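Local coordinates for protein topoisomerase IV subunit A (Escherichia coli, PDB 1ZVT) that probably binds and wraps DNA through a beta-pinwheel domain that contributes to the substrate specificity of the decatenating enzyme topoisomerase IV, at residues H20-A24 with P25-Y29; Y57-D60 with P61-P65; T127-E130 with N131-V134; I176-S180 with A181-R185; I211-P215 with E216-K220. One frame throughout, in Å; residues are numbered along the deposited sequence.

Contact 1 (H20-A24 with P25-Y29); sequences HDIDA and PGLNY
A type I beta turn from A24 to L27 reverses the loop between strands 13-18 and 35-42, with D23 just ahead of it supplying further acceptors. A24 O takes two donors from opposite faces of its carbonyl plane. One is the turn-closing L27 N, at 3.2 Å and nearly straight (166° at the hydrogen). The other is the phenol of Y29, whose OH gives its hydrogen to A24 O over 2.7 Å, the oxygen lying near the ring plane at the edge. Inside the turn, the N-H of G26, its third residue, reaches back to D23 OD1 at 2.9 Å, from above the carboxylate plane, and adds a weak bond to D23 O. A chi1 of 180° swings the D23 acid away from its own N and beside the turn. I22 and L27 cross at about a right angle, CD1 to CD1 4.1 Å. Outside the turn, the Y29 ring has a cation-pi contact with R15 and packs on F35. A phenylalanine at Y29 would probably leave the buried A24 with one donor fewer on its carbonyl and the ring less firmly fixed. Two hydrogen bonds on one carbonyl imply that turn and following chain are held as one unit.

Contact 2 (Y57-D60 with P61-P65); sequences YAID and PITLP
Three hydrogen bonds converge on D60, two on its carbonyl and one on its side chain. D60 O accepts twice from the same residue: from T63 N at 3.0 Å, above the carbonyl plane, and from T63 OG1 at 2.7 Å, in that plane. The hydroxyl gets there because T63 OG1 sits between its own backbone N and carbonyl carbon (chi1 67°), folded back over the turn. The third bond runs from I62 N to D60 OD1 at 3.0 Å; it is close to linear (170°) but meets the carboxylate from above its plane. The aspartate is thus held by backbone and side chain alike, which limits rotation of its acid group.

The van der Waals contacts are of two sorts. I62 CG1 lies against the D60 acid, 3.0 Å from OD1, a tight approach of an aliphatic branch to a carboxylate. I59 turns CG2 to the returning chain, where it meets L64 CD2 at 3.9 Å and T63 OG1 at 3.6 Å; I59 and L64 cross at about a right angle. Beyond the segments L64 also packs on V14 and S16 of strand 13-18, while I59 rests on F49.

The bond from I62 N back to D60 OD1 makes an Asx turn, here opening a single 3-10 turn that carries the chain away from the end of strand 55-59.

Contact 3 (T127-E130 with N131-V134); sequences TLPE and NAHV
N131 ND2 serves two acceptors: a water at 3.0 Å and the carbonyl oxygen of A184 in helix 180-184. The water in turn donates to E130 OE2 over 2.7 Å, so it bridges the two neighbouring side chains, which do not bond to each other directly. Those side chains run alongside and point the same way, with carboxylate and amide planes 28° apart. E130 reaches the water with its chain fully extended, chi1 (-169°) carrying CG to the far side from its own N, while the bond to A184 helps hold the N131 amide in its rotation. Both residues are exposed to solvent and form the corner of a type II beta turn from P129 to A132, in the loop between strands 123-124 and 138-139. N131 takes the third position with a positive phi of 66°, a conformation in which glycine and asparagine are common. The turn is closed by A132 N, which donates to P129 O at 2.9 Å from above the carbonyl plane. The apolar contacts involve L128 and P129 on one arm and A132 and V134 on the other. A132 CB packs on P129 CD at 3.8 Å, while L128 spreads its two methyl groups over the outgoing chain: CD1 lies 3.5 Å from A132 O, and CD2 passes the H133 backbone to meet V134 CG2 at 4.1 Å, the L128 and V134 side chains crossing at about a right angle. An alanine in place of L128 is likely to open a gap beside V134 CG2 and the A132 carbonyl. D103 anchors the outgoing chain by accepting from the H133 backbone N, and L128 and P129 both touch S102.

Contact 4 (I176-S180 with A181-R185); sequences INIPS and AEAAR
A181 takes part mainly through its backbone: its carbonyl oxygen receives R185 N at 3.1 Å and so belongs to the next turn. E182 follows and brings its side chain against P179. With CG anti to the backbone N (chi1 -160°) and the chain extended beyond, it runs alongside the P179 ring in the same direction, and OE1 comes to rest at the ring carbons, 3.3 Å from P179 CD. E182 CB adds a contact of 3.4 Å to P179 O. The E182 side chain also touches E187 and D188. A183 donates its backbone N to P179 O at 3.0 Å, nearly along the C=O axis. On the side of the core, A183 CB meets the CG2 branch of the buried I178 at 4.1 Å. A184 repeats the helical bond one residue later, with its N 2.9 Å from S180 O and tilted 27° from that carbonyl plane. R185 takes no part in the contact with the preceding segment, but its guanidinium lays one face over E182 CA and NH1 forms a salt bridge with E187. P179 occupies the N-cap, and having no N-H it cannot donate to the glutamate at N3, as a capping box requires. I178, just before the cap, and A183 at N4 instead make the apolar pair of a hydrophobic staple, a motif typical of helix N termini.

Contact 5 (I211-P215 with E216-K220); sequences IKLRP and EELQK
The backbone passes from strand 209-213 straight into a short helix with R214 at the N-cap, and L218 N donates to R214 O at 3.0 Å to start the helical pattern. E217, bent at chi2 (79°), folds back to the cap: its OE1 takes R214 N at 2.7 Å, the N3-to-N-cap half of a capping box. The same OE1 receives R214 NE through its syn lone pair, in the guanidinium plane and straight to within a degree (179°). R214 NH2 reaches E217 OE2 at 2.8 Å, so the arginine grips the carboxylate side-on with two nitrogens, the planes 34° apart. E216 OE1 lies over one guanidinium face, 3.9 Å from R214 NE, a long bridge of charges alone. Two acids flanking one arginine probably stabilise its charge and restrict its turning. On the inner side, L213 CB meets L218 CD2 at 3.9 Å, a hydrophobic staple between the residue before the cap and N4, and L213 CD2 touches E217 CB. This leucine pair rests on M156 of strand 155-160, while L213 also packs on I204 and P215 on T201, both in strand 201-206, so the short helix is seated against two strands.

Overall arrangement
From the N terminus the five contacts follow one another in series, each a local turn or helix start; none nests in or crosses another. Contact 1 turns the loop between strands 13-18 and 35-42, and contact 2, whose centre is about 18 Å away, leaves strand 55-59 for strand 72-73. Contact 3 bends the link from strand 123-124 to strand 138-139. Contact 4 begins the helix that precedes strand 190-196, and contact 5 the helix after strand 209-213. Contacts 3 and 4, with centres about 11 Å apart, touch through N131 and A184, so distant parts of the chain meet there. The others stand apart around the sheets of the beta-pinwheel.

Contact 1 (H20-A24 with P25-Y29)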
loop_
_atom_site.group_PDB
_atom_site.type_symbol
_atom_site.label_atom_id
_atom_site.label_comp_id
_atom_site.label_asym_id
_atom_site.label_seq_id
_atom_site.Cartn_x
_atom_site.Cartn_y
_atom_site.Cartn_z
ATOM N N HIS A 20 15.890 9.065 13.749
ATOM C CA HIS A 20 15.300 7.834 13.219
ATOM C C HIS A 20 15.050 6.783 14.307
ATOM O O HIS A 20 14.449 5.730 14.021
ATOM C CB HIS A 20 16.190 7.247 12.119
ATOM C CG HIS A 20 16.177 8.024 10.839
ATOM N ND1 HIS A 20 17.085 7.798 9.829
ATOM C CD2 HIS A 20 15.365 9.015 10.402
ATOM C CE1 HIS A 20 16.819 8.603 8.815
ATOM N NE2 HIS A 20 15.782 9.356 9.139
ATOM N N ASP A 21 15.478 7.089 15.543
ATOM C CA ASP A 21 15.499 6.128 16.662
ATOM C C ASP A 21 14.343 6.225 17.675
ATOM O O ASP A 21 14.374 5.567 18.732
ATOM C CB ASP A 21 16.838 6.255 17.430
ATOM C CG ASP A 21 16.921 7.534 18.278
ATOM O OD1 ASP A 21 16.102 8.460 18.080
ATOM O OD2 ASP A 21 17.828 7.629 19.148
ATOM N N ILE A 22 13.345 7.051 17.392
ATOM C CA ILE A 22 12.289 7.312 18.362
ATOM C C ILE A 22 11.437 6.068 18.602
ATOM O O ILE A 22 11.332 5.192 17.736
ATOM C CB ILE A 22 11.398 8.487 17.928
ATOM C CG1 ILE A 22 10.675 8.142 16.629
ATOM C CG2 ILE A 22 12.256 9.748 17.739
ATOM C CD1 ILE A 22 9.244 8.533 16.655
ATOM N N ASP A 23 10.858 5.990 19.793
ATOM C CA ASP A 23 9.891 4.950 20.119
ATOM C C ASP A 23 8.507 5.487 19.771
ATOM O O ASP A 23 7.868 6.152 20.587
ATOM C CB ASP A 23 10.000 4.616 21.617
ATOM C CG ASP A 23 9.031 3.543 22.063
ATOM O OD1 ASP A 23 8.046 3.220 21.349
ATOM O OD2 ASP A 23 9.251 2.997 23.171
ATOM N N ALA A 24 8.063 5.252 18.541
ATOM C CA ALA A 24 6.831 5.885 18.080
ATOM C C ALA A 24 5.572 5.390 18.793
ATOM O O ALA A 24 4.722 6.195 19.182
ATOM C CB ALA A 24 6.705 5.768 16.561
ATOM N N PRO A 25 5.436 4.064 18.987
ATOM C CA PRO A 25 4.260 3.619 19.720
ATOM C C PRO A 25 4.254 4.140 21.163
ATOM O O PRO A 25 3.186 4.248 21.766
ATOM C CB PRO A 25 4.367 2.095 19.660
ATOM C CG PRO A 25 5.183 1.833 18.443
ATOM C CD PRO A 25 6.221 2.923 18.484
ATOM N N GLY A 26 5.433 4.464 21.703
ATOM C CA GLY A 26 5.552 4.967 23.073
ATOM C C GLY A 26 5.284 6.455 23.273
ATOM O O GLY A 26 5.346 6.949 24.394
ATOM N N LEU A 27 5.002 7.181 22.195
ATOM C CA LEU A 27 4.681 8.607 22.298
ATOM C C LEU A 27 3.336 8.847 22.962
ATOM O O LEU A 27 2.538 7.923 23.131
ATOM C CB LEU A 27 4.679 9.244 20.910
ATOM C CG LEU A 27 6.010 9.194 20.168
ATOM C CD1 LEU A 27 5.822 9.575 18.715
ATOM C CD2 LEU A 27 7.024 10.127 20.825
ATOM N N ASN A 28 3.108 10.112 23.331
ATOM C CA ASN A 28 1.843 10.581 23.868
ATOM C C ASN A 28 0.787 10.609 22.764
ATOM O O ASN A 28 1.021 11.158 21.689
ATOM C CB ASN A 28 2.068 11.983 24.452
ATOM C CG ASN A 28 0.837 12.565 25.138
ATOM O OD1 ASN A 28 0.741 13.783 25.310
ATOM N ND2 ASN A 28 -0.097 11.715 25.538
ATOM N N TYR A 29 -0.363 9.997 23.020
ATOM C CA TYR A 29 -1.498 10.123 22.113
ATOM C C TYR A 29 -2.660 10.727 22.868
ATOM O O TYR A 29 -2.726 10.598 24.090
ATOM C CB TYR A 29 -1.872 8.777 21.500
ATOM C CG TYR A 29 -0.766 8.283 20.600
ATOM C CD1 TYR A 29 0.246 7.462 21.094
ATOM C CD2 TYR A 29 -0.711 8.673 19.262
ATOM C CE1 TYR A 29 1.291 7.033 20.273
ATOM C CE2 TYR A 29 0.319 8.249 18.429
ATOM C CZ TYR A 29 1.307 7.425 18.937
ATOM O OH TYR A 29 2.341 7.018 18.118
#

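Contact 2 (Y57-D60 with P61-P65)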
loop_
_atom_site.group_PDB
_atom_site.type_symbol
_atom_site.label_atom_id
_atom_site.label_comp_id
_atom_site.label_asym_id
_atom_site.label_seq_id
_atom_site.Cartn_x
_atom_site.Cartn_y
_atom_site.Cartn_z
ATOM N N TYR A 57 -1.256 13.047 -1.347
ATOM C CA TYR A 57 -1.011 14.370 -0.815
ATOM C C TYR A 57 0.403 14.391 -0.285
ATOM O O TYR A 57 0.837 13.406 0.312
ATOM C CB TYR A 57 -1.929 14.659 0.372
ATOM C CG TYR A 57 -3.393 14.444 0.164
ATOM C CD1 TYR A 57 -3.949 13.166 0.255
ATOM C CD2 TYR A 57 -4.249 15.530 -0.051
ATOM C CE1 TYR A 57 -5.327 12.975 0.095
ATOM C CE2 TYR A 57 -5.625 15.333 -0.212
ATOM C CZ TYR A 57 -6.138 14.061 -0.126
ATOM O OH TYR A 57 -7.483 13.847 -0.305
ATOM N N ALA A 58 1.115 15.504 -0.477
ATOM C CA ALA A 58 2.425 15.657 0.129
ATOM C C ALA A 58 2.444 16.791 1.153
ATOM O O ALA A 58 1.813 17.839 0.942
ATOM C CB ALA A 58 3.472 15.923 -0.930
ATOM N N ILE A 59 3.179 16.583 2.239
ATOM C CA ILE A 59 3.322 17.593 3.296
ATOM C C ILE A 59 4.826 17.760 3.571
ATOM O O ILE A 59 5.580 16.791 3.545
ATOM C CB ILE A 59 2.586 17.158 4.601
ATOM C CG1 ILE A 59 1.058 17.152 4.410
ATOM C CG2 ILE A 59 2.985 18.034 5.818
ATOM C CD1 ILE A 59 0.259 16.786 5.700
ATOM N N ASP A 60 5.252 18.996 3.803
ATOM C CA ASP A 60 6.638 19.291 4.180
ATOM C C ASP A 60 6.796 19.041 5.693
ATOM O O ASP A 60 6.092 19.642 6.512
ATOM C CB ASP A 60 6.945 20.756 3.800
ATOM C CG ASP A 60 8.388 21.177 4.089
ATOM O OD1 ASP A 60 9.105 20.517 4.872
ATOM O OD2 ASP A 60 8.807 22.234 3.545
ATOM N N PRO A 61 7.714 18.145 6.085
ATOM C CA PRO A 61 7.876 17.861 7.523
ATOM C C PRO A 61 8.119 19.101 8.402
ATOM O O PRO A 61 7.751 19.075 9.574
ATOM C CB PRO A 61 9.094 16.930 7.569
ATOM C CG PRO A 61 9.089 16.261 6.204
ATOM C CD PRO A 61 8.654 17.350 5.259
ATOM N N ILE A 62 8.672 20.179 7.842
ATOM C CA ILE A 62 8.971 21.360 8.683
ATOM C C ILE A 62 7.704 22.049 9.215
ATOM O O ILE A 62 7.765 22.857 10.173
ATOM C CB ILE A 62 9.924 22.363 7.987
ATOM C CG1 ILE A 62 9.343 22.861 6.674
ATOM C CG2 ILE A 62 11.287 21.692 7.746
ATOM C CD1 ILE A 62 8.417 24.022 6.778
ATOM N N THR A 63 6.568 21.723 8.597
ATOM C CA THR A 63 5.278 22.303 8.983
ATOM C C THR A 63 4.562 21.454 10.047
ATOM O O THR A 63 3.465 21.811 10.496
ATOM C CB THR A 63 4.343 22.432 7.764
ATOM O OG1 THR A 63 3.987 21.129 7.288
ATOM C CG2 THR A 63 4.980 23.226 6.630
ATOM N N LEU A 64 5.163 20.332 10.445
ATOM C CA LEU A 64 4.518 19.421 11.398
ATOM C C LEU A 64 5.056 19.643 12.818
ATOM O O LEU A 64 6.220 20.045 12.979
ATOM C CB LEU A 64 4.727 17.960 10.970
ATOM C CG LEU A 64 4.074 17.565 9.649
ATOM C CD1 LEU A 64 4.417 16.118 9.313
ATOM C CD2 LEU A 64 2.567 17.774 9.717
ATOM N N PRO A 65 4.229 19.364 13.847
ATOM C CA PRO A 65 4.666 19.495 15.240
ATOM C C PRO A 65 5.679 18.410 15.626
ATOM O O PRO A 65 5.770 17.377 14.959
ATOM C CB PRO A 65 3.356 19.348 16.032
ATOM C CG PRO A 65 2.481 18.505 15.158
ATOM C CD PRO A 65 2.834 18.897 13.738
#

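Contact 3 (T127-E130 with N131-V134)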
loop_
_atom_site.group_PDB
_atom_site.type_symbol
_atom_site.label_atom_id
_atom_site.label_comp_id
_atom_site.label_asym_id
_atom_site.label_seq_id
_atom_site.Cartn_x
_atom_site.Cartn_y
_atom_site.Cartn_z
ATOM N N THR A 127 -7.657 5.681 -9.907
ATOM C CA THR A 127 -9.081 5.729 -10.091
ATOM C C THR A 127 -9.687 4.398 -9.652
ATOM O O THR A 127 -9.285 3.339 -10.133
ATOM C CB THR A 127 -9.405 6.012 -11.557
ATOM O OG1 THR A 127 -8.713 7.202 -11.932
ATOM C CG2 THR A 127 -10.894 6.193 -11.761
ATOM N N LEU A 128 -10.643 4.468 -8.732
ATOM C CA LEU A 128 -11.283 3.264 -8.217
ATOM C C LEU A 128 -12.597 2.998 -8.925
ATOM O O LEU A 128 -13.478 3.886 -8.972
ATOM C CB LEU A 128 -11.575 3.407 -6.735
ATOM C CG LEU A 128 -10.373 3.682 -5.834
ATOM C CD1 LEU A 128 -10.860 3.882 -4.418
ATOM C CD2 LEU A 128 -9.384 2.515 -5.915
ATOM N N PRO A 129 -12.749 1.777 -9.458
ATOM C CA PRO A 129 -14.068 1.291 -9.915
ATOM C C PRO A 129 -15.110 1.296 -8.818
ATOM O O PRO A 129 -14.778 1.480 -7.661
ATOM C CB PRO A 129 -13.769 -0.146 -10.369
ATOM C CG PRO A 129 -12.335 -0.070 -10.827
ATOM C CD PRO A 129 -11.676 0.808 -9.759
ATOM N N GLU A 130 -16.376 1.102 -9.197
ATOM C CA GLU A 130 -17.478 1.153 -8.261
ATOM C C GLU A 130 -17.240 0.237 -7.060
ATOM O O GLU A 130 -17.006 -0.964 -7.223
ATOM C CB GLU A 130 -18.776 0.755 -8.969
ATOM C CG GLU A 130 -20.008 1.042 -8.142
ATOM C CD GLU A 130 -21.278 0.516 -8.785
ATOM O OE1 GLU A 130 -21.193 -0.255 -9.773
ATOM O OE2 GLU A 130 -22.366 0.876 -8.288
ATOM N N ASN A 131 -17.271 0.827 -5.863
ATOM C CA ASN A 131 -17.104 0.086 -4.605
ATOM C C ASN A 131 -15.726 -0.527 -4.400
ATOM O O ASN A 131 -15.535 -1.390 -3.530
ATOM C CB ASN A 131 -18.200 -0.978 -4.474
ATOM C CG ASN A 131 -19.588 -0.368 -4.495
ATOM O OD1 ASN A 131 -19.795 0.744 -3.987
ATOM N ND2 ASN A 131 -20.546 -1.061 -5.124
ATOM N N ALA A 132 -14.756 -0.078 -5.180
ATOM C CA ALA A 132 -13.401 -0.609 -5.028
ATOM C C ALA A 132 -12.643 0.156 -3.955
ATOM O O ALA A 132 -13.048 1.267 -3.566
ATOM C CB ALA A 132 -12.655 -0.542 -6.340
ATOM N N HIS A 133 -11.535 -0.443 -3.517
ATOM C CA HIS A 133 -10.669 0.142 -2.489
ATOM C C HIS A 133 -9.240 0.135 -2.958
ATOM O O HIS A 133 -8.861 -0.660 -3.834
ATOM C CB HIS A 133 -10.772 -0.674 -1.199
ATOM C CG HIS A 133 -12.181 -0.861 -0.735
ATOM N ND1 HIS A 133 -12.967 -1.909 -1.162
ATOM C CD2 HIS A 133 -12.967 -0.098 0.059
ATOM C CE1 HIS A 133 -14.174 -1.796 -0.633
ATOM N NE2 HIS A 133 -14.196 -0.713 0.125
ATOM N N VAL A 134 -8.439 0.995 -2.346
ATOM C CA VAL A 134 -7.013 1.089 -2.667
ATOM C C VAL A 134 -6.258 -0.070 -1.994
ATOM O O VAL A 134 -6.504 -0.356 -0.803
ATOM C CB VAL A 134 -6.404 2.425 -2.143
ATOM C CG1 VAL A 134 -4.914 2.502 -2.504
ATOM C CG2 VAL A 134 -7.142 3.652 -2.699
HETATM O O HOH W 1 -23.255 -0.077 -5.909
#

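Contact 4 (I176-S180 with A181-R185)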
loop_
_atom_site.group_PDB
_atom_site.type_symbol
_atom_site.label_atom_id
_atom_site.label_comp_id
_atom_site.label_asym_id
_atom_site.label_seq_id
_atom_site.Cartn_x
_atom_site.Cartn_y
_atom_site.Cartn_z
ATOM N N ILE A 176 -4.800 -8.872 -12.564
ATOM C CA ILE A 176 -5.405 -10.189 -12.510
ATOM C C ILE A 176 -6.873 -10.040 -12.904
ATOM O O ILE A 176 -7.506 -9.039 -12.566
ATOM C CB ILE A 176 -5.216 -10.811 -11.087
ATOM C CG1 ILE A 176 -5.815 -12.216 -11.000
ATOM C CG2 ILE A 176 -5.831 -9.913 -10.013
ATOM C CD1 ILE A 176 -5.360 -13.015 -9.777
ATOM N N ASN A 177 -7.416 -11.002 -13.644
ATOM C CA ASN A 177 -8.791 -10.850 -14.119
ATOM C C ASN A 177 -9.812 -11.164 -13.047
ATOM O O ASN A 177 -9.898 -12.288 -12.570
ATOM C CB ASN A 177 -9.071 -11.727 -15.330
ATOM C CG ASN A 177 -10.434 -11.431 -15.932
ATOM O OD1 ASN A 177 -11.308 -12.303 -15.995
ATOM N ND2 ASN A 177 -10.623 -10.197 -16.367
ATOM N N ILE A 178 -10.545 -10.141 -12.647
ATOM C CA ILE A 178 -11.688 -10.287 -11.751
ATOM C C ILE A 178 -12.855 -9.603 -12.482
ATOM O O ILE A 178 -12.775 -8.419 -12.812
ATOM C CB ILE A 178 -11.416 -9.614 -10.400
ATOM C CG1 ILE A 178 -10.109 -10.192 -9.793
ATOM C CG2 ILE A 178 -12.612 -9.813 -9.439
ATOM C CD1 ILE A 178 -9.660 -9.517 -8.544
ATOM N N PRO A 179 -13.918 -10.363 -12.773
ATOM C CA PRO A 179 -15.053 -9.795 -13.498
ATOM C C PRO A 179 -15.560 -8.538 -12.787
ATOM O O PRO A 179 -15.739 -8.547 -11.572
ATOM C CB PRO A 179 -16.094 -10.916 -13.458
ATOM C CG PRO A 179 -15.282 -12.187 -13.319
ATOM C CD PRO A 179 -14.090 -11.794 -12.474
ATOM N N SER A 180 -15.764 -7.469 -13.548
ATOM C CA SER A 180 -16.001 -6.163 -12.941
ATOM C C SER A 180 -17.296 -6.077 -12.159
ATOM O O SER A 180 -17.368 -5.415 -11.119
ATOM C CB SER A 180 -15.904 -5.054 -13.979
ATOM O OG SER A 180 -16.865 -5.241 -14.994
ATOM N N ALA A 181 -18.350 -6.694 -12.686
ATOM C CA ALA A 181 -19.621 -6.685 -11.967
ATOM C C ALA A 181 -19.520 -7.456 -10.644
ATOM O O ALA A 181 -20.071 -7.045 -9.614
ATOM C CB ALA A 181 -20.734 -7.248 -12.860
ATOM N N GLU A 182 -18.786 -8.565 -10.657
ATOM C CA GLU A 182 -18.558 -9.339 -9.445
ATOM C C GLU A 182 -17.761 -8.525 -8.389
ATOM O O GLU A 182 -18.090 -8.517 -7.196
ATOM C CB GLU A 182 -17.822 -10.624 -9.825
ATOM C CG GLU A 182 -17.909 -11.731 -8.819
ATOM C CD GLU A 182 -17.035 -12.928 -9.178
ATOM O OE1 GLU A 182 -16.141 -12.811 -10.054
ATOM O OE2 GLU A 182 -17.220 -13.977 -8.561
ATOM N N ALA A 183 -16.735 -7.809 -8.846
ATOM C CA ALA A 183 -15.942 -6.969 -7.961
ATOM C C ALA A 183 -16.793 -5.839 -7.387
ATOM O O ALA A 183 -16.696 -5.540 -6.209
ATOM C CB ALA A 183 -14.748 -6.406 -8.698
ATOM N N ALA A 184 -17.644 -5.228 -8.211
ATOM C CA ALA A 184 -18.475 -4.136 -7.739
ATOM C C ALA A 184 -19.485 -4.613 -6.690
ATOM O O ALA A 184 -19.908 -3.829 -5.843
ATOM C CB ALA A 184 -19.190 -3.460 -8.924
ATOM N N ARG A 185 -19.863 -5.891 -6.759
ATOM C CA ARG A 185 -20.775 -6.508 -5.784
ATOM C C ARG A 185 -20.046 -6.971 -4.508
ATOM O O ARG A 185 -20.682 -7.404 -3.539
ATOM C CB ARG A 185 -21.531 -7.694 -6.416
ATOM C CG ARG A 185 -22.655 -7.320 -7.377
ATOM C CD ARG A 185 -23.372 -8.584 -7.907
ATOM N NE ARG A 185 -23.036 -8.824 -9.308
ATOM C CZ ARG A 185 -22.510 -9.936 -9.804
ATOM N NH1 ARG A 185 -22.253 -10.965 -9.021
ATOM N NH2 ARG A 185 -22.260 -10.029 -11.115
#

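Contact 5 (I211-P215 with E216-K220)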
loop_
_atom_site.group_PDB
_atom_site.type_symbol
_atom_site.label_atom_id
_atom_site.label_comp_id
_atom_site.label_asym_id
_atom_site.label_seq_id
_atom_site.Cartn_x
_atom_site.Cartn_y
_atom_site.Cartn_z
ATOM N N ILE A 211 -0.652 -23.565 4.365
ATOM C CA ILE A 211 0.058 -24.003 3.160
ATOM C C ILE A 211 1.372 -23.272 3.035
ATOM O O ILE A 211 1.467 -22.089 3.345
ATOM C CB ILE A 211 -0.740 -23.893 1.817
ATOM C CG1 ILE A 211 -1.201 -22.460 1.542
ATOM C CG2 ILE A 211 -1.926 -24.860 1.791
ATOM C CD1 ILE A 211 -1.357 -22.145 0.036
ATOM N N LYS A 212 2.389 -24.001 2.595
ATOM C CA LYS A 212 3.719 -23.453 2.431
ATOM C C LYS A 212 4.050 -23.497 0.935
ATOM O O LYS A 212 3.969 -24.558 0.296
ATOM C CB LYS A 212 4.735 -24.245 3.264
ATOM C CG LYS A 212 6.137 -23.635 3.239
ATOM C CD LYS A 212 7.101 -24.313 4.208
ATOM C CE LYS A 212 8.310 -23.397 4.370
ATOM N NZ LYS A 212 9.616 -24.098 4.614
ATOM N N LEU A 213 4.362 -22.338 0.365
ATOM C CA LEU A 213 4.643 -22.235 -1.054
ATOM C C LEU A 213 6.073 -21.790 -1.225
ATOM O O LEU A 213 6.373 -20.611 -1.085
ATOM C CB LEU A 213 3.689 -21.233 -1.717
ATOM C CG LEU A 213 2.219 -21.527 -1.434
ATOM C CD1 LEU A 213 1.350 -20.330 -1.788
ATOM C CD2 LEU A 213 1.789 -22.782 -2.192
ATOM N N ARG A 214 6.963 -22.738 -1.500
ATOM C CA ARG A 214 8.342 -22.387 -1.814
ATOM C C ARG A 214 8.418 -21.931 -3.272
ATOM O O ARG A 214 7.422 -22.024 -3.993
ATOM C CB ARG A 214 9.281 -23.583 -1.602
ATOM C CG ARG A 214 9.235 -24.197 -0.206
ATOM C CD ARG A 214 9.826 -25.603 -0.267
ATOM N NE ARG A 214 9.180 -26.385 -1.327
ATOM C CZ ARG A 214 9.521 -27.620 -1.690
ATOM N NH1 ARG A 214 10.516 -28.257 -1.078
ATOM N NH2 ARG A 214 8.860 -28.219 -2.677
ATOM N N PRO A 215 9.602 -21.467 -3.725
ATOM C CA PRO A 215 9.748 -21.086 -5.134
ATOM C C PRO A 215 9.195 -22.133 -6.104
ATOM O O PRO A 215 8.556 -21.765 -7.099
ATOM C CB PRO A 215 11.258 -20.931 -5.297
ATOM C CG PRO A 215 11.708 -20.510 -3.947
ATOM C CD PRO A 215 10.851 -21.249 -2.974
ATOM N N GLU A 216 9.439 -23.412 -5.806
ATOM C CA GLU A 216 8.911 -24.521 -6.615
ATOM C C GLU A 216 7.397 -24.442 -6.791
ATOM O O GLU A 216 6.898 -24.533 -7.913
ATOM C CB GLU A 216 9.349 -25.887 -6.061
ATOM C CG GLU A 216 10.864 -26.163 -6.198
ATOM C CD GLU A 216 11.720 -25.639 -5.035
ATOM O OE1 GLU A 216 11.269 -24.790 -4.231
ATOM O OE2 GLU A 216 12.879 -26.088 -4.933
ATOM N N GLU A 217 6.668 -24.250 -5.690
ATOM C CA GLU A 217 5.215 -24.118 -5.761
ATOM C C GLU A 217 4.786 -22.815 -6.462
ATOM O O GLU A 217 3.822 -22.796 -7.215
ATOM C CB GLU A 217 4.593 -24.200 -4.361
ATOM C CG GLU A 217 4.629 -25.600 -3.715
ATOM C CD GLU A 217 5.980 -25.958 -3.109
ATOM O OE1 GLU A 217 6.788 -25.044 -2.852
ATOM O OE2 GLU A 217 6.249 -27.168 -2.891
ATOM N N LEU A 218 5.507 -21.723 -6.221
ATOM C CA LEU A 218 5.113 -20.444 -6.832
ATOM C C LEU A 218 5.318 -20.442 -8.351
ATOM O O LEU A 218 4.607 -19.753 -9.063
ATOM C CB LEU A 218 5.817 -19.258 -6.165
ATOM C CG LEU A 218 5.456 -19.055 -4.681
ATOM C CD1 LEU A 218 6.464 -18.128 -3.999
ATOM C CD2 LEU A 218 4.021 -18.542 -4.509
ATOM N N GLN A 219 6.271 -21.233 -8.852
ATOM C CA GLN A 219 6.428 -21.403 -10.307
ATOM C C GLN A 219 5.118 -21.900 -10.931
ATOM O O GLN A 219 4.785 -21.537 -12.069
ATOM C CB GLN A 219 7.587 -22.367 -10.640
ATOM C CG GLN A 219 8.939 -21.903 -10.083
ATOM C CD GLN A 219 10.151 -22.645 -10.661
ATOM O OE1 GLN A 219 10.160 -23.885 -10.795
ATOM N NE2 GLN A 219 11.199 -21.885 -10.977
ATOM N N LYS A 220 4.373 -22.705 -10.171
ATOM C CA LYS A 220 3.121 -23.307 -10.625
ATOM C C LYS A 220 1.959 -22.321 -10.768
ATOM O O LYS A 220 0.977 -22.624 -11.447
ATOM C CB LYS A 220 2.679 -24.443 -9.680
ATOM C CG LYS A 220 3.723 -25.538 -9.411
ATOM C CD LYS A 220 3.737 -26.612 -10.470
ATOM C CE LYS A 220 4.889 -27.591 -10.258
ATOM N NZ LYS A 220 4.991 -28.532 -11.411
#